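Local coordinates for protein purine nucleoside phosphorylase (Schistosoma mansoni, PDB 6B4T) that probably catalyses the reversible phosphorolysis of purine nucleosides such as inosine and guanosine, yielding the free base and ribose 1-phosphate, at residues Q84-M89 with G220-P225; L114-A119 with M275-I280; G129-I134 with V240-N245. All coordinates share one frame; numbering follows the deposited sequence.

Along the chain the first segments of contacts 1, 2 and 3 come in that order; their partners follow in the order 1, 3, 2, so contact 3 falls between the two segments of contact 2. Strand 112-121 ties them together. It is parallel to its sheet neighbour, strand 236-246 of contact 3, while helix 259-283 packs on it in contact 2, and its Asn117 side chain hydrogen-bonds to Thr223 OG1 of contact 1 and Ser241 OG of contact 3. The centres of contacts 2 and 3 are about 10 Å apart; contact 1 lies about 15 to 16 Å from both. All three touch the bound 4-methylpyridin-2-ol, so distant parts of the sequence converge on one pocket.

Contact 1. Residues Q84-M89 with G220-P225; sequences QGRLHM and GMSTVP. With CQJ (4-methylpyridin-2-ol), chain I.
The Arg86 guanidinium and the His88 imidazole both meet the turn at Ser222. Over one face of the guanidinium sits Ser222 OG, 3.5 Å above the centre of its plane, although the position of this hydroxyl is somewhat uncertain. The imidazole has Arg86 CG over one face, displaced toward the rim, and also stacks with Tyr90, while Met221 O lies at its edge, 4.3 Å from His88 CD2. Ser222 CB reaches the same ring obliquely, 3.8 Å from His88 CD2; a small serine can touch both groups, with its hydroxyl over the guanidinium and its CB near the imidazole.

Arginine suits its site because it has several N-H groups to spend. Its chain leaves with CG opposite the backbone N (chi1 169°) and bends at chi3, bringing NH2 to 2.9 Å from Thr223 OG1, which is itself hydrogen-bonded to Asn117 ND2. The firmer partners lie outside these segments: Glu226 forms a salt bridge with NH2, and Thr116 O accepts from NH1, which should fix the rotation of the group.

In trimeric purine nucleoside phosphorylases an arginine, a histidine and a serine line the phosphate pocket, and these three residues probably do so here; a dimethyl sulfoxide molecule lies close to the Ser222 side chain. The extended Met221 side chain ends beside the bound 4-methylpyridin-2-ol, with Met221 CE 3.6 Å from the ligand O, and also packs on Phe161 of a neighbouring subunit.

The turn leads into helix 224-232, where Pro225 fits because the first helical turn asks no amide hydrogen of it. A water accepts from Met89 N at 2.9 Å and donates to Met221 O at 3.2 Å. Beyond it, the flexible thioether of Met89 slides past the proline ring, with Met89 SD 3.7 Å from Pro225 CG.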
loop_
_atom_site.group_PDB
_atom_site.type_symbol
_atom_site.label_atom_id
_atom_site.label_comp_id
_atom_site.label_asym_id
_atom_site.label_seq_id
_atom_site.Cartn_x
_atom_site.Cartn_y
_atom_site.Cartn_z
ATOM N N GLN A 84 -18.258 17.293 13.100
ATOM C CA GLN A 84 -18.602 16.487 14.272
ATOM C C GLN A 84 -18.881 15.057 13.796
ATOM O O GLN A 84 -19.992 14.734 13.361
ATOM C CB GLN A 84 -19.806 17.093 15.000
ATOM C CG GLN A 84 -20.234 16.385 16.275
ATOM C CD GLN A 84 -21.358 17.118 17.001
ATOM O OE1 GLN A 84 -22.459 17.292 16.467
ATOM N NE2 GLN A 84 -21.086 17.535 18.229
ATOM N N GLY A 85 -17.892 14.190 13.937
ATOM C CA GLY A 85 -17.946 12.882 13.307
ATOM C C GLY A 85 -17.020 12.840 12.109
ATOM O O GLY A 85 -17.393 13.164 10.971
ATOM N N ARG A 86 -15.781 12.456 12.362
ATOM C CA ARG A 86 -14.754 12.411 11.318
ATOM C C ARG A 86 -14.926 11.190 10.409
ATOM O O ARG A 86 -15.357 10.121 10.840
ATOM C CB ARG A 86 -13.387 12.393 12.008
ATOM C CG ARG A 86 -12.184 12.097 11.199
ATOM C CD ARG A 86 -11.034 11.921 12.176
ATOM N NE ARG A 86 -9.865 12.706 11.809
ATOM C CZ ARG A 86 -8.972 13.182 12.674
ATOM N NH1 ARG A 86 -9.100 12.968 13.991
ATOM N NH2 ARG A 86 -7.947 13.892 12.225
ATOM N N LEU A 87 -14.557 11.346 9.143
ATOM C CA LEU A 87 -14.534 10.217 8.214
ATOM C C LEU A 87 -13.145 9.582 8.191
ATOM O O LEU A 87 -12.158 10.268 7.940
ATOM C CB LEU A 87 -14.913 10.698 6.815
ATOM C CG LEU A 87 -16.397 10.924 6.576
ATOM C CD1 LEU A 87 -16.851 12.177 7.266
ATOM C CD2 LEU A 87 -16.658 11.001 5.094
ATOM N N HIS A 88 -13.067 8.268 8.431
ATOM C CA HIS A 88 -11.794 7.535 8.441
ATOM C C HIS A 88 -11.675 6.558 7.273
ATOM O O HIS A 88 -12.632 5.843 6.952
ATOM C CB HIS A 88 -11.647 6.709 9.728
ATOM C CG HIS A 88 -11.581 7.493 11.002
ATOM N ND1 HIS A 88 -12.700 7.789 11.760
ATOM C CD2 HIS A 88 -10.521 7.929 11.719
ATOM C CE1 HIS A 88 -12.331 8.445 12.848
ATOM N NE2 HIS A 88 -11.014 8.542 12.848
ATOM N N MET A 89 -10.482 6.502 6.651
ATOM C CA MET A 89 -10.335 5.672 5.443
ATOM C C MET A 89 -10.419 4.161 5.749
ATOM O O MET A 89 -10.820 3.401 4.846
ATOM C CB MET A 89 -9.044 6.035 4.705
ATOM C CG MET A 89 -9.101 7.515 4.247
ATOM S SD MET A 89 -8.104 8.058 2.839
ATOM C CE MET A 89 -8.957 7.201 1.539
ATOM N N GLY A 220 -0.747 6.524 13.861
ATOM C CA GLY A 220 -2.194 6.506 13.940
ATOM C C GLY A 220 -2.833 6.295 12.584
ATOM O O GLY A 220 -2.142 6.153 11.568
ATOM N N MET A 221 -4.181 6.309 12.584
ATOM C CA MET A 221 -4.975 5.890 11.426
ATOM C C MET A 221 -5.768 7.027 10.765
ATOM O O MET A 221 -6.730 6.751 10.049
ATOM C CB MET A 221 -5.933 4.757 11.835
ATOM C CG MET A 221 -5.300 3.607 12.598
ATOM S SD MET A 221 -6.592 2.472 13.222
ATOM C CE MET A 221 -5.638 1.466 14.348
ATOM N N SER A 222 -5.426 8.296 11.017
ATOM C CA SER A 222 -6.202 9.423 10.501
ATOM C C SER A 222 -5.248 10.559 10.131
ATOM O O SER A 222 -4.036 10.367 10.019
ATOM C CB SER A 222 -7.238 9.898 11.534
ATOM O OG SER A 222 -6.573 10.565 12.598
ATOM N N THR A 223 -5.838 11.739 9.904
ATOM C CA THR A 223 -5.160 13.036 9.850
ATOM C C THR A 223 -4.384 13.312 8.552
ATOM O O THR A 223 -4.606 14.350 7.910
ATOM C CB THR A 223 -4.274 13.196 11.089
ATOM O OG1 THR A 223 -5.114 13.231 12.252
ATOM C CG2 THR A 223 -3.527 14.538 11.052
ATOM N N VAL A 224 -3.509 12.392 8.117
ATOM C CA VAL A 224 -2.717 12.643 6.903
ATOM C C VAL A 224 -3.589 12.879 5.676
ATOM O O VAL A 224 -3.266 13.790 4.882
ATOM C CB VAL A 224 -1.671 11.520 6.733
ATOM C CG1 VAL A 224 -1.016 11.515 5.365
ATOM C CG2 VAL A 224 -0.587 11.663 7.838
ATOM N N PRO A 225 -4.693 12.130 5.428
ATOM C CA PRO A 225 -5.552 12.460 4.257
ATOM C C PRO A 225 -6.080 13.885 4.274
ATOM O O PRO A 225 -5.996 14.592 3.250
ATOM C CB PRO A 225 -6.684 11.425 4.347
ATOM C CG PRO A 225 -6.042 10.236 5.070
ATOM C CD PRO A 225 -5.168 10.906 6.117
HETATM C C4 CQJ I . -3.485 3.976 17.294
HETATM C C5 CQJ I . -4.267 4.569 18.194
HETATM C C3 CQJ I . -2.332 3.057 19.200
HETATM C C2 CQJ I . -2.846 4.082 20.195
HETATM C C1 CQJ I . -3.950 4.502 19.637
HETATM O O CQJ I . -3.668 3.976 15.950
HETATM N N CQJ I . -2.426 3.198 17.919
HETATM C C CQJ I . -4.845 5.530 20.333
HETATM O O HOH W 1 -8.251 8.139 7.592
#

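Contact 2. Residues L114-A119 with M275-I280; sequences LITNLA and MWFKEI. With CQJ (4-methylpyridin-2-ol), chain I; DMS (dimethyl sulfoxide), chain H.
Phe277 and Ile280 form an apolar strand-helix contact with Leu114 and Thr116, in which helix 259-283 covers one side of the central sheet. The helix runs nearly antiparallel to strand 112-121, at 168°, with the segment axes 11.1 Å apart. Strand alternation turns Leu114 and Thr116 to the helix and Ile115 away from it.

The Phe277 ring carries most of the contact. Thr116 CG2 makes a CH-pi contact over one face, 3.9 Å from the Phe277 ring centroid and 29° off its normal; Ile280 CD1 covers the opposite face, displaced toward the rim. At the edge, Leu114 CB stands 3.8 Å from Phe277 CE1. Threonine serves two purposes here: with CG2 anti to the carbonyl carbon (chi1 62°) its methyl is presented to the ring, while its hydroxyl bonds to Gly34 N. Leu114 and Ile280 pass in opposite directions, Leu114 CD1 4.2 Å from Ile280 CG2, completing a greasy surface that branched aliphatic chains fit well.

Farther along the strand, Leu118 N donates to the O of a dimethyl sulfoxide, probably from the crystallisation liquor, at 2.6 Å. Around the contact, Phe277 also touches Val240 of strand 236-246, Ile280 packs on helix 170-182, and the Leu114 backbone is hydrogen-bonded to Gly30 and Ile32, joining strand 112-121 to strand 29-31.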
loop_
_atom_site.group_PDB
_atom_site.type_symbol
_atom_site.label_atom_id
_atom_site.label_comp_id
_atom_site.label_asym_id
_atom_site.label_seq_id
_atom_site.Cartn_x
_atom_site.Cartn_y
_atom_site.Cartn_z
ATOM N N LEU A 114 -7.560 23.279 12.147
ATOM C CA LEU A 114 -7.012 22.719 13.385
ATOM C C LEU A 114 -7.527 21.290 13.566
ATOM O O LEU A 114 -8.741 21.051 13.466
ATOM C CB LEU A 114 -7.404 23.593 14.603
ATOM C CG LEU A 114 -7.173 25.105 14.486
ATOM C CD1 LEU A 114 -7.702 25.807 15.764
ATOM C CD2 LEU A 114 -5.732 25.450 14.262
ATOM N N ILE A 115 -6.613 20.325 13.811
ATOM C CA ILE A 115 -6.943 18.894 13.825
ATOM C C ILE A 115 -6.381 18.238 15.085
ATOM O O ILE A 115 -5.241 18.507 15.481
ATOM C CB ILE A 115 -6.396 18.175 12.569
ATOM C CG1 ILE A 115 -6.834 18.886 11.291
ATOM C CG2 ILE A 115 -6.862 16.694 12.535
ATOM C CD1 ILE A 115 -6.091 18.361 10.032
ATOM N N THR A 116 -7.185 17.376 15.733
ATOM C CA THR A 116 -6.679 16.541 16.827
ATOM C C THR A 116 -6.952 15.063 16.537
ATOM O O THR A 116 -7.882 14.713 15.791
ATOM C CB THR A 116 -7.289 16.919 18.228
ATOM O OG1 THR A 116 -8.713 16.725 18.222
ATOM C CG2 THR A 116 -6.974 18.365 18.636
ATOM N N ASN A 117 -6.124 14.185 17.122
ATOM C CA ASN A 117 -6.301 12.743 16.998
ATOM C C ASN A 117 -5.762 12.049 18.251
ATOM O O ASN A 117 -5.038 12.647 19.063
ATOM C CB ASN A 117 -5.616 12.185 15.719
ATOM C CG ASN A 117 -4.093 12.346 15.722
ATOM O OD1 ASN A 117 -3.413 11.820 16.577
ATOM N ND2 ASN A 117 -3.554 13.007 14.697
ATOM N N LEU A 118 -6.144 10.768 18.395
ATOM C CA LEU A 118 -5.572 9.842 19.368
ATOM C C LEU A 118 -4.601 8.913 18.642
ATOM O O LEU A 118 -4.891 8.428 17.539
ATOM C CB LEU A 118 -6.673 9.033 20.057
ATOM C CG LEU A 118 -7.589 9.739 21.052
ATOM C CD1 LEU A 118 -8.898 9.004 21.070
ATOM C CD2 LEU A 118 -6.947 9.725 22.434
ATOM N N ALA A 119 -3.418 8.701 19.228
ATOM C CA ALA A 119 -2.342 7.990 18.546
ATOM C C ALA A 119 -1.527 7.139 19.520
ATOM O O ALA A 119 -1.616 7.292 20.745
ATOM C CB ALA A 119 -1.417 8.981 17.829
ATOM N N MET A 275 -9.700 23.596 26.607
ATOM C CA MET A 275 -9.238 24.928 26.994
ATOM C C MET A 275 -8.079 25.390 26.106
ATOM O O MET A 275 -8.028 26.554 25.693
ATOM C CB MET A 275 -8.830 24.909 28.453
ATOM C CG MET A 275 -8.545 26.278 28.988
ATOM S SD MET A 275 -7.137 26.221 30.063
ATOM C CE MET A 275 -5.846 25.806 28.908
ATOM N N TRP A 276 -7.167 24.480 25.770
ATOM C CA TRP A 276 -6.019 24.821 24.929
ATOM C C TRP A 276 -6.461 25.303 23.552
ATOM O O TRP A 276 -6.013 26.358 23.073
ATOM C CB TRP A 276 -5.126 23.591 24.793
ATOM C CG TRP A 276 -3.729 23.793 24.227
ATOM C CD1 TRP A 276 -3.055 24.966 24.019
ATOM C CD2 TRP A 276 -2.848 22.748 23.817
ATOM N NE1 TRP A 276 -1.800 24.706 23.511
ATOM C CE2 TRP A 276 -1.655 23.348 23.373
ATOM C CE3 TRP A 276 -2.960 21.354 23.774
ATOM C CZ2 TRP A 276 -0.583 22.604 22.897
ATOM C CZ3 TRP A 276 -1.888 20.612 23.297
ATOM C CH2 TRP A 276 -0.721 21.237 22.871
ATOM N N PHE A 277 -7.364 24.551 22.905
ATOM C CA PHE A 277 -7.762 24.882 21.540
ATOM C C PHE A 277 -8.674 26.107 21.504
ATOM O O PHE A 277 -8.638 26.858 20.522
ATOM C CB PHE A 277 -8.401 23.661 20.846
ATOM C CG PHE A 277 -7.394 22.846 20.076
ATOM C CD1 PHE A 277 -7.454 22.758 18.709
ATOM C CD2 PHE A 277 -6.330 22.265 20.727
ATOM C CE1 PHE A 277 -6.494 22.047 18.001
ATOM C CE2 PHE A 277 -5.358 21.568 20.014
ATOM C CZ PHE A 277 -5.444 21.469 18.666
ATOM N N LYS A 278 -9.458 26.359 22.566
ATOM C CA LYS A 278 -10.230 27.609 22.633
ATOM C C LYS A 278 -9.304 28.821 22.572
ATOM O O LYS A 278 -9.567 29.778 21.833
ATOM C CB LYS A 278 -11.089 27.642 23.905
ATOM C CG LYS A 278 -11.970 28.897 24.047
ATOM C CD LYS A 278 -12.900 28.824 25.250
ATOM C CE LYS A 278 -13.673 30.120 25.446
ATOM N NZ LYS A 278 -14.575 30.064 26.634
ATOM N N GLU A 279 -8.208 28.791 23.337
ATOM C CA GLU A 279 -7.257 29.902 23.354
ATOM C C GLU A 279 -6.504 30.005 22.032
ATOM O O GLU A 279 -6.267 31.116 21.534
ATOM C CB GLU A 279 -6.282 29.731 24.511
ATOM C CG GLU A 279 -5.248 30.867 24.682
ATOM C CD GLU A 279 -5.847 32.189 25.130
ATOM O OE1 GLU A 279 -7.061 32.238 25.410
ATOM O OE2 GLU A 279 -5.095 33.193 25.196
ATOM N N ILE A 280 -6.115 28.864 21.443
ATOM C CA ILE A 280 -5.461 28.896 20.128
ATOM C C ILE A 280 -6.346 29.617 19.110
ATOM O O ILE A 280 -5.884 30.498 18.381
ATOM C CB ILE A 280 -5.114 27.470 19.645
ATOM C CG1 ILE A 280 -3.968 26.858 20.463
ATOM C CG2 ILE A 280 -4.711 27.476 18.149
ATOM C CD1 ILE A 280 -3.795 25.323 20.255
HETATM C C4 CQJ I . -3.485 3.976 17.294
HETATM C C5 CQJ I . -4.267 4.569 18.194
HETATM C C3 CQJ I . -2.332 3.057 19.200
HETATM C C2 CQJ I . -2.846 4.082 20.195
HETATM C C1 CQJ I . -3.950 4.502 19.637
HETATM O O CQJ I . -3.668 3.976 15.950
HETATM N N CQJ I . -2.426 3.198 17.919
HETATM C C CQJ I . -4.845 5.530 20.333
HETATM S S DMS H . -8.813 9.578 16.124
HETATM O O DMS H . -8.429 10.535 17.183
HETATM C C1 DMS H . -10.435 10.110 15.480
HETATM C C2 DMS H . -7.647 9.518 14.769
#

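Contact 3. Residues G129-I134 with V240-N245; sequences GDFVLI and VSLIAN. With CQJ (4-methylpyridin-2-ol), chain I.
Strands 131-134 and 240-245 run antiparallel, at 151° with axes 4.6 Å apart, and four backbone hydrogen bonds join segments 129-134 and 240-245. Val132 and Ser241 form a hydrogen-bonded pair, with Val132 N to Ser241 O at 2.8 Å and Ser241 N bonded in return to Val132 O; Phe131-Leu242 and Leu133-Val240 are the flanking non-hydrogen-bonded pairs. Before the strand proper, Ile243 N donates to Asp130 O at 2.9 Å, nearly straight, and Gly129 N returns the bond to Ile243 O. Gly129 has a positive phi of 98°; at its backbone angles a CB would be jammed against the carbonyl O of Ser128.

One face carries Phe131, Leu133, Val240 and Leu242. Leu242 crosses Phe131, its CD1 3.9 Å from Phe131 CE1, while Leu133 and Val240 lie side by side with Leu133 CD2 3.8 Å from Val240 CG2. Large hydrophobic residues belong here, because helix 259-283 covers this face. On the other, Val132 CG2 meets Ile243 CD1 at 4.0 Å. Small Ser241 lets Ile134 CD1 come within 3.6 Å of Ser241 OG, which lies anti to the carbonyl carbon (chi1 -69°), where it bonds to Asn117 OD1.

Past the paired region, Asn245 OD1 approaches C2 of 4-methylpyridin-2-ol at 3.1 Å and Ala244 packs on its methyl. These are neighbouring antiparallel strands of the mixed central sheet of the alpha/beta nucleoside phosphorylase fold, strand 240-245 ending at the ligand pocket, probably where the base binds.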
loop_
_atom_site.group_PDB
_atom_site.type_symbol
_atom_site.label_atom_id
_atom_site.label_comp_id
_atom_site.label_asym_id
_atom_site.label_seq_id
_atom_site.Cartn_x
_atom_site.Cartn_y
_atom_site.Cartn_z
ATOM N N GLY A 129 -0.885 10.206 27.886
ATOM C CA GLY A 129 -1.301 11.526 28.322
ATOM C C GLY A 129 -0.528 12.690 27.728
ATOM O O GLY A 129 -0.923 13.847 27.953
ATOM N N ASP A 130 0.567 12.433 27.014
ATOM C CA ASP A 130 1.359 13.490 26.387
ATOM C C ASP A 130 0.677 13.980 25.103
ATOM O O ASP A 130 -0.149 13.284 24.511
ATOM C CB ASP A 130 2.780 12.986 26.065
ATOM C CG ASP A 130 3.677 12.809 27.294
ATOM O OD1 ASP A 130 3.354 13.254 28.414
ATOM O OD2 ASP A 130 4.767 12.210 27.119
ATOM N N PHE A 131 0.997 15.225 24.700
ATOM C CA PHE A 131 0.565 15.798 23.419
ATOM C C PHE A 131 1.769 15.902 22.478
ATOM O O PHE A 131 2.872 16.240 22.926
ATOM C CB PHE A 131 -0.036 17.202 23.609
ATOM C CG PHE A 131 -1.206 17.251 24.553
ATOM C CD1 PHE A 131 -2.428 16.694 24.185
ATOM C CD2 PHE A 131 -1.097 17.867 25.778
ATOM C CE1 PHE A 131 -3.504 16.734 25.043
ATOM C CE2 PHE A 131 -2.183 17.920 26.646
ATOM C CZ PHE A 131 -3.385 17.344 26.269
ATOM N N VAL A 132 1.558 15.662 21.180
ATOM C CA VAL A 132 2.609 15.835 20.162
ATOM C C VAL A 132 2.132 16.807 19.084
ATOM O O VAL A 132 1.135 16.540 18.398
ATOM C CB VAL A 132 3.026 14.495 19.529
ATOM C CG1 VAL A 132 4.072 14.673 18.415
ATOM C CG2 VAL A 132 3.555 13.575 20.617
ATOM N N LEU A 133 2.857 17.927 18.938
ATOM C CA LEU A 133 2.695 18.819 17.793
ATOM C C LEU A 133 3.316 18.141 16.572
ATOM O O LEU A 133 4.515 17.841 16.574
ATOM C CB LEU A 133 3.362 20.172 18.087
ATOM C CG LEU A 133 2.985 20.891 19.386
ATOM C CD1 LEU A 133 3.756 22.215 19.514
ATOM C CD2 LEU A 133 1.479 21.132 19.468
ATOM N N ILE A 134 2.519 17.871 15.539
ATOM C CA ILE A 134 3.027 17.115 14.383
ATOM C C ILE A 134 3.790 18.067 13.469
ATOM O O ILE A 134 3.266 19.122 13.081
ATOM C CB ILE A 134 1.887 16.416 13.632
ATOM C CG1 ILE A 134 1.214 15.386 14.550
ATOM C CG2 ILE A 134 2.434 15.749 12.363
ATOM C CD1 ILE A 134 -0.050 14.738 13.973
ATOM N N VAL A 240 -2.419 17.969 16.214
ATOM C CA VAL A 240 -1.926 17.589 17.544
ATOM C C VAL A 240 -2.422 16.183 17.862
ATOM O O VAL A 240 -3.620 15.915 17.741
ATOM C CB VAL A 240 -2.391 18.581 18.624
ATOM C CG1 VAL A 240 -1.806 18.204 19.990
ATOM C CG2 VAL A 240 -1.968 20.025 18.284
ATOM N N SER A 241 -1.502 15.283 18.250
ATOM C CA SER A 241 -1.858 13.940 18.718
ATOM C C SER A 241 -1.879 13.891 20.252
ATOM O O SER A 241 -0.995 14.450 20.916
ATOM C CB SER A 241 -0.860 12.888 18.214
ATOM O OG SER A 241 -0.947 12.676 16.825
ATOM N N LEU A 242 -2.892 13.204 20.804
ATOM C CA LEU A 242 -2.911 12.784 22.205
ATOM C C LEU A 242 -2.455 11.324 22.277
ATOM O O LEU A 242 -3.018 10.453 21.601
ATOM C CB LEU A 242 -4.307 12.948 22.826
ATOM C CG LEU A 242 -4.511 12.289 24.194
ATOM C CD1 LEU A 242 -3.590 12.870 25.260
ATOM C CD2 LEU A 242 -5.974 12.464 24.610
ATOM N N ILE A 243 -1.418 11.056 23.068
ATOM C CA ILE A 243 -0.787 9.741 23.125
ATOM C C ILE A 243 -1.525 8.869 24.128
ATOM O O ILE A 243 -1.617 9.223 25.298
ATOM C CB ILE A 243 0.698 9.871 23.509
ATOM C CG1 ILE A 243 1.432 10.764 22.498
ATOM C CG2 ILE A 243 1.372 8.514 23.661
ATOM C CD1 ILE A 243 1.385 10.272 21.065
ATOM N N ALA A 244 -1.996 7.694 23.678
ATOM C CA ALA A 244 -2.736 6.796 24.553
ATOM C C ALA A 244 -1.846 5.784 25.266
ATOM O O ALA A 244 -2.213 5.309 26.336
ATOM C CB ALA A 244 -3.809 6.053 23.758
ATOM N N ASN A 245 -0.689 5.458 24.696
ATOM C CA ASN A 245 0.172 4.379 25.179
ATOM C C ASN A 245 1.517 4.532 24.483
ATOM O O ASN A 245 1.625 5.251 23.483
ATOM C CB ASN A 245 -0.430 3.020 24.854
ATOM C CG ASN A 245 -0.350 2.718 23.361
ATOM O OD1 ASN A 245 -0.876 3.482 22.549
ATOM N ND2 ASN A 245 0.371 1.662 22.990
HETATM C C4 CQJ I . -3.485 3.976 17.294
HETATM C C5 CQJ I . -4.267 4.569 18.194
HETATM C C3 CQJ I . -2.332 3.057 19.200
HETATM C C2 CQJ I . -2.846 4.082 20.195
HETATM C C1 CQJ I . -3.950 4.502 19.637
HETATM O O CQJ I . -3.668 3.976 15.950
HETATM N N CQJ I . -2.426 3.198 17.919
HETATM C C CQJ I . -4.845 5.530 20.333
#